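Local coordinates for aldehyde dehydrogenase family protein (Pseudomonas syringae pv. tomato, PDB 5IUV) that oxidises indole-3-acetaldehyde to the auxin indole-3-acetic acid with NAD+ as cofactor, probably through the covalent thioester route usual for aldehyde dehydrogenases, at residues Ala85-Phe90 / Ala210-Gly215; Ala163-Asn168 / Val188-Ser193; Ser272-Phe277 / Ser306-Glu311. All blocks are in the same frame, centred on the assembly; numbering follows the deposited sequence.

Contact 1 of 3, residues Ala85-Phe90 / Ala210-Gly215; sequences ATMIRF and AGIPAG
A bend at chi3 (-57°) folds the Arg89 side chain back so that its guanidinium meets the carbonyl of Ala210, while in Thr86 OG1 lies beside the backbone N (chi1 -61°), which leaves the methyl CG2 anti to that N and facing the turn Ala210-Ile212. Arg89 grips a single acceptor side-on: NE and NH2 each lie 3.0 Å from Ala210 O, which sits at the edge of the guanidinium, 11° out of its plane. Neither N-H points straight at the oxygen, as expected when two neighbouring donors share one atom. Ala85 O and the CA of Thr86 lie over one face of the same guanidinium, so the backbone of its own helix covers that face while the acceptor is met at the edge.

Beside these polar bonds the packing is apolar. Ala210 CB fits against the backbone of Phe90, 3.5 Å from Phe90 CA, and also meets Phe90 CB. Thr86 CG2 rests 3.8 Å from Ile212 CD1, and Met87 SD reaches that same methyl more loosely. Thr86 OG1 bonds Lys82 O in the preceding helical turn and a water that donates to Gly211 O at 2.9 Å, a bridge between helix 80-96 and the loop. Trp75 closes over Thr86 and Ile212.

Gly211, with positive phi, ends helix 198-210 in a Schellman motif. The contact therefore joins this helix C-terminus to the side of helix 80-96; a cationic guanidinium at the carbonyl end of a helix is well placed to interact favourably with its dipole.

Contact 2 of 3, residues Ala163-Asn168 / Val188-Ser193; sequences AIVPWN and VVLKPS. With NAD (nicotinamide-adenine-dinucleotide), chain C.
Ala163-Ile164 and Leu190-Lys191 pair as parallel strands, with Ala163 N donating to Val189 O (2.9 Å), Lys191 N to Ala163 O (2.8 Å) and Val165 N to Lys191 O. Past the last of these bonds the chains remain close, and a water carries the link onward by accepting from Ser193 N and donating to Pro166 O.

On one face of the sheet Ala163 CB packs against Leu190 CD1, a methyl that also touches Val165 CG2; Val188 CG1 joins them, backed by helix 170-183. The other face carries Ile164 and Lys191 and receives the adenosine half of NAD. Ile164 CG2 lies 3.2 Å from the ribose oxygen O4B, and its CD1 meets the edge of the adenine at N3A, 3.9 Å away. Bends at chi2 and chi3 (-63° and -68°) turn the Lys191 chain toward the ribose, where NZ donates to NAD O2B at 2.7 Å and, at longer range, to O3B. The ammonium is further held by Pro192 O, approached from above the carbonyl plane, and by Gly222 O. O3B in turn donates to Val165 O at 2.7 Å, so one ribose hydroxyl is bound from both segments.

Trp167 reaches the pyrophosphate: NE1 makes a weak bond to NAD O1N, while Ser193 OG, itself bonded to Lys195 N, sits at the indole edge 3.6 Å from Trp167 CB. Asn168 OD1 lies close to NAD C5N of the nicotinamide, and its ND2 bonds Glu300 O. Strand 149-164, helix 170-183 and strand 187-191 form a beta-alpha-beta unit of the Rossmann-like cofactor domain of aldehyde dehydrogenases, whose strand ends here line the NAD pocket.

Contact 3 of 3, residues Ser272-Phe277 / Ser306-Glu311; sequences SPNIVF and SRLLVE
Strands 273-276 and 307-311 run parallel, 18° apart, as the two strands of a beta-alpha-beta unit connected through helix 283-295, in the sheet of the aldehyde dehydrogenase catalytic domain. Backbone bonds form the ladder: Asn274 N donates to Arg307 O (2.7 Å), Leu309 N to Asn274 O, Val276 N to Leu309 O (2.8 Å) and Glu311 N to Val276 O, after a weak first rung from Arg307 N to Ser272 O. Arg307 O and Leu309 O also receive CA-H...O contacts from Pro273 CA and Ile275 CA.

Apolar contacts divide between the faces. Ile275 CG1 meets Leu309 CD2 at 4.0 Å, under helix 415-423; on the reverse, Leu308 CD1 lies against Val276 CG2 at 3.9 Å and beside the amide of Asn274, whose OD1 accepts from Trp434 NE1.

Charged side chains flank both ends. The bend at chi3 (-65°) brings Arg307 alongside Pro273, whose CB lies over one guanidinium face, while NH1 bonds Asn393 OD1 and the carbonyl O of Ile421, and NH2 the carbonyl O atoms of Ala422 and Lys271. At the far end Glu311, bonded to Ala278 N, sets its carboxylate nearly perpendicular to the Phe277 ring, with OE1 at the ring edge 3.4 Å from CD1.

How the contacts relate
Contact 2 lies within the chain loop closed by contact 1, whereas contact 3 follows both in sequence. The first two are neighbours, with centres 19 Å apart and nearest atoms about 5 Å apart; Leu182 of helix 170-183 touches Met87 and Phe90 of contact 1 as well as Val188 of contact 2. Contact 2 alone binds NAD directly, while contact 1 is plain packing away from the annotated sites. Contact 3, its centre 31 Å from that of contact 2 and 43 Å from that of contact 1, lies in a different sheet from contact 2. Its Ser272 side chain nevertheless comes within about 9 Å of the NAD and about 4 Å from the side chain of Thr303, next to Cys302.

Contact 1 of 3, residues Ala85-Phe90 / Ala210-Gly215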
loop_
_atom_site.group_PDB
_atom_site.type_symbol
_atom_site.label_atom_id
_atom_site.label_comp_id
_atom_site.label_asym_id
_atom_site.label_seq_id
_atom_site.Cartn_x
_atom_site.Cartn_y
_atom_site.Cartn_z
ATOM N N ALA A 85 -8.795 16.649 -13.680
ATOM C CA ALA A 85 -8.951 17.286 -14.990
ATOM C C ALA A 85 -8.490 18.743 -14.974
ATOM O O ALA A 85 -7.847 19.212 -15.910
ATOM C CB ALA A 85 -10.410 17.197 -15.459
ATOM N N THR A 86 -8.824 19.449 -13.903
ATOM C CA THR A 86 -8.441 20.850 -13.765
ATOM C C THR A 86 -6.928 20.998 -13.613
ATOM O O THR A 86 -6.327 21.876 -14.229
ATOM C CB THR A 86 -9.152 21.497 -12.564
ATOM O OG1 THR A 86 -10.566 21.436 -12.773
ATOM C CG2 THR A 86 -8.741 22.956 -12.393
ATOM N N MET A 87 -6.313 20.130 -12.810
ATOM C CA MET A 87 -4.860 20.191 -12.607
ATOM C C MET A 87 -4.101 19.910 -13.900
ATOM O O MET A 87 -3.068 20.527 -14.179
ATOM C CB MET A 87 -4.417 19.209 -11.510
ATOM C CG MET A 87 -4.866 19.596 -10.092
ATOM S SD MET A 87 -4.321 21.241 -9.574
ATOM C CE MET A 87 -2.538 21.035 -9.511
ATOM N N ILE A 88 -4.628 18.994 -14.701
ATOM C CA ILE A 88 -4.026 18.669 -15.988
ATOM C C ILE A 88 -4.180 19.836 -16.980
ATOM O O ILE A 88 -3.239 20.152 -17.712
ATOM C CB ILE A 88 -4.627 17.359 -16.551
ATOM C CG1 ILE A 88 -4.239 16.193 -15.635
ATOM C CG2 ILE A 88 -4.150 17.092 -17.971
ATOM C CD1 ILE A 88 -5.006 14.877 -15.908
ATOM N N ARG A 89 -5.337 20.501 -16.982
ATOM C CA ARG A 89 -5.506 21.715 -17.793
ATOM C C ARG A 89 -4.564 22.830 -17.336
ATOM O O ARG A 89 -4.034 23.576 -18.158
ATOM C CB ARG A 89 -6.955 22.222 -17.745
ATOM C CG ARG A 89 -7.944 21.380 -18.547
ATOM C CD ARG A 89 -9.266 22.125 -18.759
ATOM N NE ARG A 89 -9.883 22.532 -17.496
ATOM C CZ ARG A 89 -10.702 21.762 -16.785
ATOM N NH1 ARG A 89 -11.003 20.541 -17.209
ATOM N NH2 ARG A 89 -11.225 22.213 -15.652
ATOM N N PHE A 90 -4.368 22.936 -16.024
ATOM C CA PHE A 90 -3.451 23.919 -15.437
ATOM C C PHE A 90 -2.047 23.667 -15.983
ATOM O O PHE A 90 -1.375 24.586 -16.462
ATOM C CB PHE A 90 -3.490 23.816 -13.903
ATOM C CG PHE A 90 -2.782 24.949 -13.161
ATOM C CD1 PHE A 90 -2.225 26.028 -13.833
ATOM C CD2 PHE A 90 -2.676 24.905 -11.774
ATOM C CE1 PHE A 90 -1.577 27.057 -13.127
ATOM C CE2 PHE A 90 -2.037 25.925 -11.061
ATOM C CZ PHE A 90 -1.485 26.999 -11.744
ATOM N N ALA A 210 -7.644 27.714 -15.977
ATOM C CA ALA A 210 -7.756 26.251 -15.951
ATOM C C ALA A 210 -9.016 25.774 -15.217
ATOM O O ALA A 210 -9.473 24.648 -15.423
ATOM C CB ALA A 210 -6.518 25.634 -15.313
ATOM N N GLY A 211 -9.574 26.622 -14.359
ATOM C CA GLY A 211 -10.774 26.257 -13.625
ATOM C C GLY A 211 -10.606 26.213 -12.115
ATOM O O GLY A 211 -11.531 25.833 -11.398
ATOM N N ILE A 212 -9.426 26.582 -11.622
ATOM C CA ILE A 212 -9.231 26.745 -10.183
ATOM C C ILE A 212 -10.085 27.912 -9.691
ATOM O O ILE A 212 -9.947 29.017 -10.196
ATOM C CB ILE A 212 -7.758 27.018 -9.825
ATOM C CG1 ILE A 212 -6.855 25.877 -10.290
ATOM C CG2 ILE A 212 -7.610 27.248 -8.318
ATOM C CD1 ILE A 212 -7.004 24.610 -9.469
ATOM N N PRO A 213 -10.972 27.672 -8.713
ATOM C CA PRO A 213 -11.881 28.732 -8.246
ATOM C C PRO A 213 -11.158 29.919 -7.610
ATOM O O PRO A 213 -10.056 29.762 -7.087
ATOM C CB PRO A 213 -12.752 28.022 -7.199
ATOM C CG PRO A 213 -12.628 26.556 -7.511
ATOM C CD PRO A 213 -11.242 26.378 -8.064
ATOM N N ALA A 214 -11.784 31.092 -7.660
ATOM C CA ALA A 214 -11.253 32.274 -6.986
ATOM C C ALA A 214 -11.035 32.011 -5.497
ATOM O O ALA A 214 -11.875 31.397 -4.827
ATOM C CB ALA A 214 -12.189 33.472 -7.178
ATOM N N GLY A 215 -9.909 32.485 -4.977
ATOM C CA GLY A 215 -9.605 32.316 -3.569
ATOM C C GLY A 215 -8.758 31.090 -3.266
ATOM O O GLY A 215 -8.136 31.014 -2.208
HETATM O O HOH W 1 -12.335 23.092 -11.462
#

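Contact 2 of 3, residues Ala163-Asn168 / Val188-Ser193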
loop_
_atom_site.group_PDB
_atom_site.type_symbol
_atom_site.label_atom_id
_atom_site.label_comp_id
_atom_site.label_asym_id
_atom_site.label_seq_id
_atom_site.Cartn_x
_atom_site.Cartn_y
_atom_site.Cartn_z
ATOM N N ALA A 163 2.759 28.603 1.102
ATOM C CA ALA A 163 3.932 28.064 0.425
ATOM C C ALA A 163 4.941 29.175 0.166
ATOM O O ALA A 163 4.665 30.117 -0.572
ATOM C CB ALA A 163 3.540 27.397 -0.874
ATOM N N ILE A 164 6.110 29.045 0.781
ATOM C CA ILE A 164 7.177 30.024 0.649
ATOM C C ILE A 164 8.320 29.374 -0.133
ATOM O O ILE A 164 8.877 28.360 0.300
ATOM C CB ILE A 164 7.666 30.507 2.033
ATOM C CG1 ILE A 164 6.515 31.153 2.813
ATOM C CG2 ILE A 164 8.802 31.499 1.890
ATOM C CD1 ILE A 164 6.843 31.422 4.270
ATOM N N VAL A 165 8.653 29.951 -1.284
ATOM C CA VAL A 165 9.578 29.318 -2.223
ATOM C C VAL A 165 10.749 30.241 -2.596
ATOM O O VAL A 165 10.662 31.458 -2.419
ATOM C CB VAL A 165 8.823 28.861 -3.495
ATOM C CG1 VAL A 165 7.804 27.773 -3.136
ATOM C CG2 VAL A 165 8.142 30.041 -4.176
ATOM N N PRO A 166 11.859 29.657 -3.088
ATOM C CA PRO A 166 13.068 30.430 -3.374
ATOM C C PRO A 166 13.177 30.861 -4.830
ATOM O O PRO A 166 12.242 30.673 -5.612
ATOM C CB PRO A 166 14.180 29.442 -3.031
ATOM C CG PRO A 166 13.612 28.138 -3.514
ATOM C CD PRO A 166 12.110 28.212 -3.252
ATOM N N TRP A 167 14.335 31.399 -5.193
ATOM C CA TRP A 167 14.509 32.022 -6.502
ATOM C C TRP A 167 15.272 31.177 -7.524
ATOM O O TRP A 167 15.369 31.570 -8.683
ATOM C CB TRP A 167 15.220 33.371 -6.335
ATOM C CG TRP A 167 16.492 33.269 -5.536
ATOM C CD1 TRP A 167 16.656 33.568 -4.214
ATOM C CD2 TRP A 167 17.771 32.817 -6.005
ATOM N NE1 TRP A 167 17.958 33.345 -3.834
ATOM C CE2 TRP A 167 18.662 32.877 -4.912
ATOM C CE3 TRP A 167 18.247 32.369 -7.240
ATOM C CZ2 TRP A 167 19.998 32.507 -5.017
ATOM C CZ3 TRP A 167 19.576 31.994 -7.341
ATOM C CH2 TRP A 167 20.438 32.073 -6.238
ATOM N N ASN A 168 15.819 30.026 -7.124
ATOM C CA ASN A 168 16.723 29.320 -8.035
ATOM C C ASN A 168 15.983 28.484 -9.080
ATOM O O ASN A 168 16.468 28.325 -10.202
ATOM C CB ASN A 168 17.715 28.450 -7.260
ATOM C CG ASN A 168 17.047 27.310 -6.520
ATOM O OD1 ASN A 168 15.956 27.463 -5.965
ATOM N ND2 ASN A 168 17.703 26.154 -6.505
ATOM N N VAL A 188 -4.246 27.592 -1.270
ATOM C CA VAL A 188 -2.830 27.893 -1.114
ATOM C C VAL A 188 -2.563 29.387 -1.249
ATOM O O VAL A 188 -3.072 30.031 -2.164
ATOM C CB VAL A 188 -1.980 27.126 -2.159
ATOM C CG1 VAL A 188 -0.486 27.485 -2.036
ATOM C CG2 VAL A 188 -2.185 25.635 -1.996
ATOM N N VAL A 189 -1.782 29.928 -0.316
ATOM C CA VAL A 189 -1.220 31.264 -0.458
ATOM C C VAL A 189 0.266 31.119 -0.765
ATOM O O VAL A 189 1.059 30.699 0.086
ATOM C CB VAL A 189 -1.414 32.128 0.797
ATOM C CG1 VAL A 189 -0.832 33.531 0.573
ATOM C CG2 VAL A 189 -2.894 32.199 1.171
ATOM N N LEU A 190 0.620 31.449 -2.001
ATOM C CA LEU A 190 1.978 31.316 -2.507
ATOM C C LEU A 190 2.752 32.618 -2.334
ATOM O O LEU A 190 2.278 33.685 -2.731
ATOM C CB LEU A 190 1.936 30.909 -3.982
ATOM C CG LEU A 190 3.255 30.774 -4.740
ATOM C CD1 LEU A 190 4.132 29.696 -4.124
ATOM C CD2 LEU A 190 2.956 30.455 -6.196
ATOM N N LYS A 191 3.935 32.518 -1.736
ATOM C CA LYS A 191 4.805 33.671 -1.506
ATOM C C LYS A 191 6.129 33.424 -2.211
ATOM O O LYS A 191 7.029 32.799 -1.651
ATOM C CB LYS A 191 5.034 33.900 -0.004
ATOM C CG LYS A 191 5.217 35.359 0.420
ATOM C CD LYS A 191 6.458 36.009 -0.197
ATOM C CE LYS A 191 7.760 35.427 0.334
ATOM N NZ LYS A 191 8.955 36.090 -0.272
ATOM N N PRO A 192 6.253 33.913 -3.449
ATOM C CA PRO A 192 7.496 33.753 -4.202
ATOM C C PRO A 192 8.620 34.608 -3.627
ATOM O O PRO A 192 8.375 35.589 -2.916
ATOM C CB PRO A 192 7.115 34.230 -5.612
ATOM C CG PRO A 192 6.062 35.262 -5.361
ATOM C CD PRO A 192 5.266 34.727 -4.181
ATOM N N SER A 193 9.851 34.224 -3.935
ATOM C CA SER A 193 11.008 35.016 -3.549
ATOM C C SER A 193 10.925 36.428 -4.121
ATOM O O SER A 193 10.514 36.629 -5.267
ATOM C CB SER A 193 12.294 34.337 -4.016
ATOM O OG SER A 193 13.404 35.196 -3.844
HETATM P PA NAD C . 15.930 32.100 1.846
HETATM O O1A NAD C . 15.962 31.209 3.028
HETATM O O2A NAD C . 16.676 33.405 2.033
HETATM O O5B NAD C . 14.437 32.409 1.437
HETATM C C5B NAD C . 13.527 31.477 0.818
HETATM C C4B NAD C . 12.161 32.116 0.832
HETATM O O4B NAD C . 11.816 32.456 2.192
HETATM C C3B NAD C . 11.971 33.399 0.017
HETATM O O3B NAD C . 10.673 33.441 -0.567
HETATM C C2B NAD C . 12.129 34.498 1.070
HETATM O O2B NAD C . 11.468 35.704 0.698
HETATM C C1B NAD C . 11.483 33.825 2.278
HETATM N N9A NAD C . 11.880 34.317 3.594
HETATM C C8A NAD C . 13.046 34.949 3.939
HETATM N N7A NAD C . 13.085 35.363 5.183
HETATM C C5A NAD C . 11.862 34.951 5.703
HETATM C C6A NAD C . 11.304 35.040 6.996
HETATM N N6A NAD C . 11.894 35.660 8.023
HETATM N N1A NAD C . 10.088 34.477 7.191
HETATM C C2A NAD C . 9.473 33.892 6.158
HETATM N N3A NAD C . 9.893 33.761 4.896
HETATM C C4A NAD C . 11.112 34.307 4.734
HETATM O O3 NAD C . 16.571 31.330 0.592
HETATM P PN NAD C . 16.886 31.744 -0.926
HETATM O O1N NAD C . 18.101 32.591 -0.888
HETATM O O2N NAD C . 15.652 32.283 -1.544
HETATM O O5D NAD C . 17.162 30.333 -1.623
HETATM C C5D NAD C . 18.440 29.665 -1.534
HETATM C C4D NAD C . 18.311 28.534 -0.543
HETATM O O4D NAD C . 17.285 27.619 -0.991
HETATM C C3D NAD C . 19.558 27.675 -0.378
HETATM O O3D NAD C . 19.812 27.451 1.005
HETATM C C2D NAD C . 19.162 26.391 -1.115
HETATM O O2D NAD C . 19.793 25.192 -0.674
HETATM C C1D NAD C . 17.650 26.293 -0.813
HETATM N N1N NAD C . 16.952 25.415 -1.844
HETATM C C2N NAD C . 16.460 24.182 -1.349
HETATM C C3N NAD C . 15.756 23.336 -2.193
HETATM C C7N NAD C . 15.269 21.978 -1.755
HETATM O O7N NAD C . 15.655 21.502 -0.666
HETATM N N7N NAD C . 14.535 21.293 -2.598
HETATM C C4N NAD C . 15.569 23.719 -3.523
HETATM C C5N NAD C . 16.089 24.919 -3.994
HETATM C C6N NAD C . 16.776 25.760 -3.133
HETATM O O HOH W 2 10.140 32.361 -6.077
#

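Contact 3 of 3, residues Ser272-Phe277 / Ser306-Glu311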
loop_
_atom_site.group_PDB
_atom_site.type_symbol
_atom_site.label_atom_id
_atom_site.label_comp_id
_atom_site.label_asym_id
_atom_site.label_seq_id
_atom_site.Cartn_x
_atom_site.Cartn_y
_atom_site.Cartn_z
ATOM N N SER A 272 26.103 18.339 -0.896
ATOM C CA SER A 272 26.018 16.960 -1.341
ATOM C C SER A 272 27.347 16.382 -1.826
ATOM O O SER A 272 28.011 16.967 -2.677
ATOM C CB SER A 272 24.969 16.861 -2.447
ATOM O OG SER A 272 23.733 17.374 -1.984
ATOM N N PRO A 273 27.727 15.214 -1.287
ATOM C CA PRO A 273 28.955 14.523 -1.688
ATOM C C PRO A 273 28.757 13.629 -2.909
ATOM O O PRO A 273 27.814 12.844 -2.968
ATOM C CB PRO A 273 29.297 13.687 -0.457
ATOM C CG PRO A 273 27.960 13.364 0.133
ATOM C CD PRO A 273 27.079 14.560 -0.137
ATOM N N ASN A 274 29.656 13.772 -3.873
ATOM C CA ASN A 274 29.657 12.984 -5.100
ATOM C C ASN A 274 30.848 12.030 -5.063
ATOM O O ASN A 274 31.972 12.429 -5.365
ATOM C CB ASN A 274 29.728 13.922 -6.311
ATOM C CG ASN A 274 29.542 13.206 -7.633
ATOM O OD1 ASN A 274 29.195 12.024 -7.681
ATOM N ND2 ASN A 274 29.750 13.935 -8.724
ATOM N N ILE A 275 30.604 10.782 -4.667
ATOM C CA ILE A 275 31.686 9.829 -4.409
ATOM C C ILE A 275 32.034 8.968 -5.619
ATOM O O ILE A 275 31.226 8.159 -6.082
ATOM C CB ILE A 275 31.332 8.891 -3.239
ATOM C CG1 ILE A 275 30.920 9.707 -2.012
ATOM C CG2 ILE A 275 32.509 7.984 -2.908
ATOM C CD1 ILE A 275 30.279 8.863 -0.929
ATOM N N VAL A 276 33.257 9.130 -6.109
ATOM C CA VAL A 276 33.706 8.420 -7.294
ATOM C C VAL A 276 34.760 7.386 -6.921
ATOM O O VAL A 276 35.873 7.733 -6.519
ATOM C CB VAL A 276 34.275 9.388 -8.347
ATOM C CG1 VAL A 276 34.658 8.634 -9.613
ATOM C CG2 VAL A 276 33.261 10.485 -8.658
ATOM N N PHE A 277 34.393 6.116 -7.039
ATOM C CA PHE A 277 35.308 5.017 -6.750
ATOM C C PHE A 277 36.142 4.677 -7.971
ATOM O O PHE A 277 35.736 4.938 -9.104
ATOM C CB PHE A 277 34.546 3.776 -6.291
ATOM C CG PHE A 277 34.060 3.849 -4.878
ATOM C CD1 PHE A 277 34.908 3.551 -3.821
ATOM C CD2 PHE A 277 32.748 4.197 -4.600
ATOM C CE1 PHE A 277 34.458 3.608 -2.514
ATOM C CE2 PHE A 277 32.291 4.252 -3.297
ATOM C CZ PHE A 277 33.149 3.960 -2.252
ATOM N N SER A 306 28.641 19.614 -4.648
ATOM C CA SER A 306 29.650 20.613 -4.291
ATOM C C SER A 306 30.878 20.015 -3.603
ATOM O O SER A 306 31.920 20.661 -3.526
ATOM C CB SER A 306 29.027 21.692 -3.404
ATOM O OG SER A 306 28.348 21.110 -2.311
ATOM N N ARG A 307 30.752 18.788 -3.106
ATOM C CA ARG A 307 31.909 18.043 -2.621
ATOM C C ARG A 307 32.120 16.824 -3.499
ATOM O O ARG A 307 31.294 15.917 -3.529
ATOM C CB ARG A 307 31.741 17.608 -1.160
ATOM C CG ARG A 307 31.761 18.752 -0.161
ATOM C CD ARG A 307 31.682 18.229 1.262
ATOM N NE ARG A 307 30.409 17.569 1.524
ATOM C CZ ARG A 307 30.255 16.576 2.394
ATOM N NH1 ARG A 307 31.297 16.136 3.092
ATOM N NH2 ARG A 307 29.062 16.025 2.567
ATOM N N LEU A 308 33.232 16.826 -4.220
ATOM C CA LEU A 308 33.632 15.696 -5.038
ATOM C C LEU A 308 34.641 14.852 -4.270
ATOM O O LEU A 308 35.754 15.302 -4.014
ATOM C CB LEU A 308 34.230 16.182 -6.360
ATOM C CG LEU A 308 34.676 15.101 -7.343
ATOM C CD1 LEU A 308 33.469 14.309 -7.817
ATOM C CD2 LEU A 308 35.426 15.730 -8.522
ATOM N N LEU A 309 34.239 13.640 -3.900
ATOM C CA LEU A 309 35.101 12.709 -3.173
ATOM C C LEU A 309 35.630 11.656 -4.140
ATOM O O LEU A 309 34.857 10.856 -4.675
ATOM C CB LEU A 309 34.343 12.033 -2.021
ATOM C CG LEU A 309 34.108 12.805 -0.718
ATOM C CD1 LEU A 309 33.399 14.135 -0.943
ATOM C CD2 LEU A 309 33.339 11.955 0.282
ATOM N N VAL A 310 36.937 11.654 -4.373
ATOM C CA VAL A 310 37.502 10.742 -5.362
ATOM C C VAL A 310 38.506 9.779 -4.735
ATOM O O VAL A 310 39.378 10.196 -3.974
ATOM C CB VAL A 310 38.169 11.525 -6.523
ATOM C CG1 VAL A 310 39.044 12.632 -5.987
ATOM C CG2 VAL A 310 38.966 10.593 -7.425
ATOM N N GLU A 311 38.361 8.490 -5.042
ATOM C CA GLU A 311 39.303 7.488 -4.554
ATOM C C GLU A 311 40.701 7.880 -5.025
ATOM O O GLU A 311 40.903 8.199 -6.199
ATOM C CB GLU A 311 38.925 6.085 -5.039
ATOM C CG GLU A 311 39.728 4.969 -4.379
ATOM C CD GLU A 311 39.091 3.597 -4.543
ATOM O OE1 GLU A 311 37.998 3.499 -5.147
ATOM O OE2 GLU A 311 39.690 2.612 -4.064
#